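COG0778: Nitroreductase (Streptococcus pneumoniae, PDB 2B67) binds flavin mononucleotide and belongs to the nitroreductase family, probably acting as an NAD(P)H-dependent flavin oxidoreductase that works as a dimer. Local coordinates at residues S128-A139 against F174-V182. Sequence-based numbering, arbitrary orientation.
Sequences SDYLALNAGLVA and FRPELLITV
Arg175 reaches from the strand to the helix and takes hold of Ser128 end-on, one nitrogen to each of two oxygens. NH2 points almost straight at Ser128 OG (3.0 Å, N-H...O 169°), within the guanidinium plane, while NH1 lands on a lone pair of Ser128 O at 2.8 Å, a carbonyl that also accepts the helical bond from Ala132 N. The chain can span the gap because it runs extended from CG to NE. The guanidinium's NE-NH1 side is gripped by Glu177, two residues on along the strand, NH1 serving both partners: NE (2.6 Å) and NH1 (2.9 Å) both bond Glu177 OE2, NH1 on the syn lone pair and NE from above the carboxylate plane. Together with the Ser128 bonds, this salt bridge fixes the guanidinium's rotation, and it probably offsets its charge in a mostly buried setting. Leu131 CD1 lies over one guanidinium face, offset toward the rim, 3.9 Å from NE.

Glu177 CG, set anti to the carbonyl carbon (chi1 -63°), rests against Ala135 CB at 3.8 Å, and the bend at chi2 swings the carboxylate back to Arg175. Small alanines let the helix come close here: the axes approach to 9.2 Å, crossing at -25°. Farther along, Ala139 CB meets Leu178 CD1 at 3.5 Å, a purely apolar end beside the flavin.

Glu177 and Leu178 both face Leu81 in a classic beta bulge, so these consecutive residues both point at the helix. Thr83 of strand 77-84 also bonds Glu177 OE2, and Ser128 OG bonds Asp129 of the second subunit. Helix 124-148 thus lies between the second subunit and strand 174-183, an inner strand flanked by 77-84 and 152-156.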
ATOM      1  N   SER A 128      -0.382 -14.749  -2.327  1.00 15.27           N
ATOM      2  CA  SER A 128       0.416 -14.137  -1.283  1.00 16.05           C
ATOM      3  C   SER A 128       0.776 -12.658  -1.610  1.00 15.54           C
ATOM      4  O   SER A 128       0.760 -11.797  -0.714  1.00 15.97           O
ATOM      5  CB  SER A 128       1.702 -14.953  -1.025  1.00 15.84           C
ATOM      6  OG  SER A 128       2.361 -14.462   0.134  1.00 15.72           O
ATOM      7  N   ASP A 129       1.139 -12.404  -2.866  1.00 14.93           N
ATOM      8  CA  ASP A 129       1.411 -11.052  -3.402  1.00 15.61           C
ATOM      9  C   ASP A 129       0.193 -10.157  -3.391  1.00 14.83           C
ATOM     10  O   ASP A 129       0.290  -8.947  -3.097  1.00 15.26           O
ATOM     11  CB  ASP A 129       1.974 -11.106  -4.841  1.00 15.54           C
ATOM     12  CG  ASP A 129       3.435 -11.645  -4.906  1.00 18.60           C
ATOM     13  OD1 ASP A 129       4.046 -11.927  -3.854  1.00 17.29           O
ATOM     14  OD2 ASP A 129       3.969 -11.801  -6.029  1.00 20.48           O
ATOM     15  N   TYR A 130      -0.950 -10.747  -3.729  1.00 14.18           N
ATOM     16  CA  TYR A 130      -2.241 -10.029  -3.795  1.00 13.68           C
ATOM     17  C   TYR A 130      -2.596  -9.499  -2.396  1.00 12.90           C
ATOM     18  O   TYR A 130      -2.904  -8.323  -2.210  1.00 12.20           O
ATOM     19  CB  TYR A 130      -3.296 -10.998  -4.320  1.00 14.13           C
ATOM     20  CG  TYR A 130      -4.682 -10.487  -4.544  1.00 14.49           C
ATOM     21  CD1 TYR A 130      -5.126 -10.157  -5.832  1.00 16.44           C
ATOM     22  CD2 TYR A 130      -5.581 -10.395  -3.489  1.00 14.98           C
ATOM     23  CE1 TYR A 130      -6.463  -9.724  -6.057  1.00 15.09           C
ATOM     24  CE2 TYR A 130      -6.903  -9.941  -3.688  1.00 13.52           C
ATOM     25  CZ  TYR A 130      -7.354  -9.646  -4.971  1.00 15.54           C
ATOM     26  OH  TYR A 130      -8.685  -9.197  -5.134  1.00 15.91           O
ATOM     27  N   LEU A 131      -2.492 -10.366  -1.406  1.00 12.01           N
ATOM     28  CA  LEU A 131      -2.817  -9.978  -0.035  1.00 11.58           C
ATOM     29  C   LEU A 131      -1.826  -8.911   0.466  1.00 11.67           C
ATOM     30  O   LEU A 131      -2.208  -7.920   1.094  1.00 10.70           O
ATOM     31  CB  LEU A 131      -2.804 -11.209   0.855  1.00 11.38           C
ATOM     32  CG  LEU A 131      -3.869 -12.303   0.597  1.00 12.39           C
ATOM     33  CD1 LEU A 131      -3.670 -13.439   1.612  1.00 13.99           C
ATOM     34  CD2 LEU A 131      -5.305 -11.810   0.674  1.00 11.85           C
ATOM     35  N   ALA A 132      -0.538  -9.112   0.164  1.00 11.02           N
ATOM     36  CA  ALA A 132       0.487  -8.197   0.640  1.00 10.50           C
ATOM     37  C   ALA A 132       0.291  -6.804   0.008  1.00 11.45           C
ATOM     38  O   ALA A 132       0.417  -5.762   0.684  1.00 10.22           O
ATOM     39  CB  ALA A 132       1.903  -8.748   0.364  1.00  8.96           C
ATOM     40  N   LEU A 133      -0.022  -6.788  -1.285  1.00 12.19           N
ATOM     41  CA  LEU A 133      -0.233  -5.535  -1.970  1.00 12.58           C
ATOM     42  C   LEU A 133      -1.414  -4.778  -1.402  1.00 12.25           C
ATOM     43  O   LEU A 133      -1.301  -3.587  -1.092  1.00 12.04           O
ATOM     44  CB  LEU A 133      -0.364  -5.712  -3.493  1.00 12.79           C
ATOM     45  CG  LEU A 133      -0.303  -4.303  -4.128  1.00 16.68           C
ATOM     46  CD1 LEU A 133       0.706  -4.231  -5.262  1.00 16.85           C
ATOM     47  CD2 LEU A 133      -1.692  -3.897  -4.541  1.00 16.71           C
ATOM     48  N   ASN A 134      -2.554  -5.453  -1.282  1.00 12.18           N
ATOM     49  CA  ASN A 134      -3.766  -4.816  -0.755  1.00 12.25           C
ATOM     50  C   ASN A 134      -3.572  -4.342   0.703  1.00 11.47           C
ATOM     51  O   ASN A 134      -4.140  -3.353   1.115  1.00 11.59           O
ATOM     52  CB  ASN A 134      -4.980  -5.764  -0.902  1.00 11.98           C
ATOM     53  CG  ASN A 134      -5.441  -5.899  -2.372  1.00 15.81           C
ATOM     54  OD1 ASN A 134      -6.004  -4.959  -2.932  1.00 12.10           O
ATOM     55  ND2 ASN A 134      -5.122  -7.038  -3.020  1.00 14.09           N
ATOM     56  N   ALA A 135      -2.774  -5.061   1.484  1.00 11.23           N
ATOM     57  CA  ALA A 135      -2.418  -4.611   2.842  1.00 11.34           C
ATOM     58  C   ALA A 135      -1.615  -3.301   2.794  1.00 11.26           C
ATOM     59  O   ALA A 135      -1.851  -2.421   3.616  1.00  9.80           O
ATOM     60  CB  ALA A 135      -1.624  -5.688   3.594  1.00 11.74           C
ATOM     61  N   GLY A 136      -0.676  -3.189   1.847  1.00 10.70           N
ATOM     62  CA  GLY A 136       0.092  -1.964   1.636  1.00 10.82           C
ATOM     63  C   GLY A 136      -0.799  -0.778   1.302  1.00 12.28           C
ATOM     64  O   GLY A 136      -0.666   0.314   1.903  1.00 12.90           O
ATOM     65  N   LEU A 137      -1.724  -0.969   0.358  1.00 12.19           N
ATOM     66  CA  LEU A 137      -2.672   0.100   0.024  1.00 12.31           C
ATOM     67  C   LEU A 137      -3.386   0.660   1.258  1.00 13.35           C
ATOM     68  O   LEU A 137      -3.347   1.865   1.494  1.00 13.05           O
ATOM     69  CB  LEU A 137      -3.706  -0.384  -0.996  1.00 12.80           C
ATOM     70  CG  LEU A 137      -3.199  -0.693  -2.407  1.00 12.32           C
ATOM     71  CD1 LEU A 137      -4.311  -1.422  -3.161  1.00 11.97           C
ATOM     72  CD2 LEU A 137      -2.805   0.617  -3.112  1.00 13.30           C
ATOM     73  N   VAL A 138      -4.037  -0.215   2.049  1.00 13.06           N
ATOM     74  CA  VAL A 138      -4.817   0.263   3.165  1.00 11.98           C
ATOM     75  C   VAL A 138      -3.900   0.739   4.318  1.00 13.00           C
ATOM     76  O   VAL A 138      -4.281   1.650   5.043  1.00 11.85           O
ATOM     77  CB  VAL A 138      -5.935  -0.764   3.650  1.00 12.23           C
ATOM     78  CG1 VAL A 138      -5.338  -1.920   4.450  1.00 10.88           C
ATOM     79  CG2 VAL A 138      -7.053  -0.052   4.465  1.00 11.23           C
ATOM     80  N   ALA A 139      -2.736   0.099   4.517  1.00 11.68           N
ATOM     81  CA  ALA A 139      -1.886   0.507   5.605  1.00 12.79           C
ATOM     82  C   ALA A 139      -1.481   1.977   5.442  1.00 12.67           C
ATOM     83  O   ALA A 139      -1.506   2.734   6.399  1.00 12.81           O
ATOM     84  CB  ALA A 139      -0.668  -0.365   5.693  1.00 11.60           C
ATOM     85  N   PHE A 174      -7.066 -15.745   8.704  1.00 15.78           N
ATOM     86  CA  PHE A 174      -6.457 -14.411   8.620  1.00 15.39           C
ATOM     87  C   PHE A 174      -4.964 -14.457   8.945  1.00 14.99           C
ATOM     88  O   PHE A 174      -4.572 -14.961  10.009  1.00 14.74           O
ATOM     89  CB  PHE A 174      -7.220 -13.458   9.551  1.00 15.54           C
ATOM     90  CG  PHE A 174      -8.617 -13.250   9.100  1.00 18.31           C
ATOM     91  CD1 PHE A 174      -9.650 -14.078   9.579  1.00 18.59           C
ATOM     92  CD2 PHE A 174      -8.905 -12.292   8.108  1.00 15.53           C
ATOM     93  CE1 PHE A 174     -10.995 -13.920   9.075  1.00 20.54           C
ATOM     94  CE2 PHE A 174     -10.218 -12.126   7.615  1.00 18.83           C
ATOM     95  CZ  PHE A 174     -11.264 -12.947   8.082  1.00 17.62           C
ATOM     96  N   ARG A 175      -4.121 -13.965   8.030  1.00 14.29           N
ATOM     97  CA  ARG A 175      -2.685 -13.918   8.319  1.00 13.94           C
ATOM     98  C   ARG A 175      -2.235 -12.496   8.659  1.00 13.58           C
ATOM     99  O   ARG A 175      -2.724 -11.513   8.062  1.00 13.15           O
ATOM    100  CB  ARG A 175      -1.846 -14.483   7.176  1.00 13.91           C
ATOM    101  CG  ARG A 175      -1.906 -13.645   5.936  1.00 14.65           C
ATOM    102  CD  ARG A 175      -0.824 -14.056   4.945  1.00 15.99           C
ATOM    103  NE  ARG A 175      -0.551 -13.002   3.964  1.00 15.03           N
ATOM    104  CZ  ARG A 175       0.169 -13.187   2.851  1.00 16.50           C
ATOM    105  NH1 ARG A 175       0.373 -12.180   2.004  1.00 11.29           N
ATOM    106  NH2 ARG A 175       0.638 -14.405   2.551  1.00 15.29           N
ATOM    107  N   PRO A 176      -1.342 -12.378   9.647  1.00 13.56           N
ATOM    108  CA  PRO A 176      -0.891 -11.054  10.032  1.00 14.22           C
ATOM    109  C   PRO A 176       0.036 -10.486   8.962  1.00 14.46           C
ATOM    110  O   PRO A 176       0.904 -11.193   8.433  1.00 15.01           O
ATOM    111  CB  PRO A 176      -0.174 -11.287  11.379  1.00 14.45           C
ATOM    112  CG  PRO A 176       0.190 -12.747  11.390  1.00 15.68           C
ATOM    113  CD  PRO A 176      -0.790 -13.455  10.500  1.00 14.16           C
ATOM    114  N   GLU A 177      -0.189  -9.238   8.592  1.00 14.24           N
ATOM    115  CA  GLU A 177       0.709  -8.594   7.623  1.00 14.49           C
ATOM    116  C   GLU A 177       1.696  -7.615   8.259  1.00 14.45           C
ATOM    117  O   GLU A 177       2.876  -7.575   7.882  1.00 14.79           O
ATOM    118  CB  GLU A 177      -0.111  -7.867   6.544  1.00 14.69           C
ATOM    119  CG  GLU A 177      -0.995  -8.822   5.700  1.00 14.37           C
ATOM    120  CD  GLU A 177      -0.230  -9.595   4.629  1.00 16.93           C
ATOM    121  OE1 GLU A 177       1.004  -9.447   4.488  1.00 18.32           O
ATOM    122  OE2 GLU A 177      -0.873 -10.380   3.926  1.00 18.15           O
ATOM    123  N   LEU A 178       1.197  -6.829   9.216  1.00 14.84           N
ATOM    124  CA  LEU A 178       1.893  -5.636   9.766  1.00 14.92           C
ATOM    125  C   LEU A 178       1.343  -5.342  11.149  1.00 14.60           C
ATOM    126  O   LEU A 178       0.147  -5.566  11.407  1.00 14.17           O
ATOM    127  CB  LEU A 178       1.543  -4.376   8.917  1.00 15.03           C
ATOM    128  CG  LEU A 178       2.089  -4.145   7.510  1.00 16.18           C
ATOM    129  CD1 LEU A 178       1.522  -2.849   6.896  1.00 17.87           C
ATOM    130  CD2 LEU A 178       3.640  -4.132   7.493  1.00 15.94           C
ATOM    131  N   LEU A 179       2.189  -4.774  12.006  1.00 14.53           N
ATOM    132  CA  LEU A 179       1.735  -4.158  13.249  1.00 15.05           C
ATOM    133  C   LEU A 179       1.914  -2.655  13.073  1.00 14.83           C
ATOM    134  O   LEU A 179       2.973  -2.203  12.653  1.00 15.55           O
ATOM    135  CB  LEU A 179       2.547  -4.645  14.481  1.00 14.91           C
ATOM    136  CG  LEU A 179       2.634  -6.160  14.737  1.00 16.88           C
ATOM    137  CD1 LEU A 179       3.377  -6.441  16.066  1.00 15.59           C
ATOM    138  CD2 LEU A 179       1.226  -6.843  14.739  1.00 12.05           C
ATOM    139  N   ILE A 180       0.885  -1.893  13.393  1.00 13.92           N
ATOM    140  CA  ILE A 180       0.926  -0.440  13.305  1.00 13.80           C
ATOM    141  C   ILE A 180       0.771   0.062  14.713  1.00 13.66           C
ATOM    142  O   ILE A 180      -0.337  -0.030  15.272  1.00 12.92           O
ATOM    143  CB  ILE A 180      -0.292   0.164  12.540  1.00 13.30           C
ATOM    144  CG1 ILE A 180      -0.727  -0.693  11.342  1.00 17.48           C
ATOM    145  CG2 ILE A 180      -0.030   1.637  12.220  1.00 14.43           C
ATOM    146  CD1 ILE A 180      -0.101  -0.393  10.113  1.00 17.28           C
ATOM    147  N   THR A 181       1.842   0.599  15.283  1.00 13.55           N
ATOM    148  CA  THR A 181       1.729   1.223  16.598  1.00 14.07           C
ATOM    149  C   THR A 181       1.067   2.581  16.480  1.00 14.69           C
ATOM    150  O   THR A 181       1.255   3.286  15.493  1.00 13.68           O
ATOM    151  CB  THR A 181       3.082   1.385  17.270  1.00 13.92           C
ATOM    152  OG1 THR A 181       3.977   2.066  16.372  1.00 16.81           O
ATOM    153  CG2 THR A 181       3.646  -0.037  17.672  1.00 10.36           C
ATOM    154  N   VAL A 182       0.292   2.943  17.494  1.00 15.40           N
ATOM    155  CA  VAL A 182      -0.494   4.183  17.433  1.00 14.99           C
ATOM    156  C   VAL A 182      -0.335   4.961  18.720  1.00 16.16           C
ATOM    157  O   VAL A 182      -0.469   4.403  19.812  1.00 15.50           O
ATOM    158  CB  VAL A 182      -1.977   3.910  17.132  1.00 14.61           C
ATOM    159  CG1 VAL A 182      -2.708   5.241  16.921  1.00 13.99           C
ATOM    160  CG2 VAL A 182      -2.096   3.050  15.834  1.00 12.17           C
TER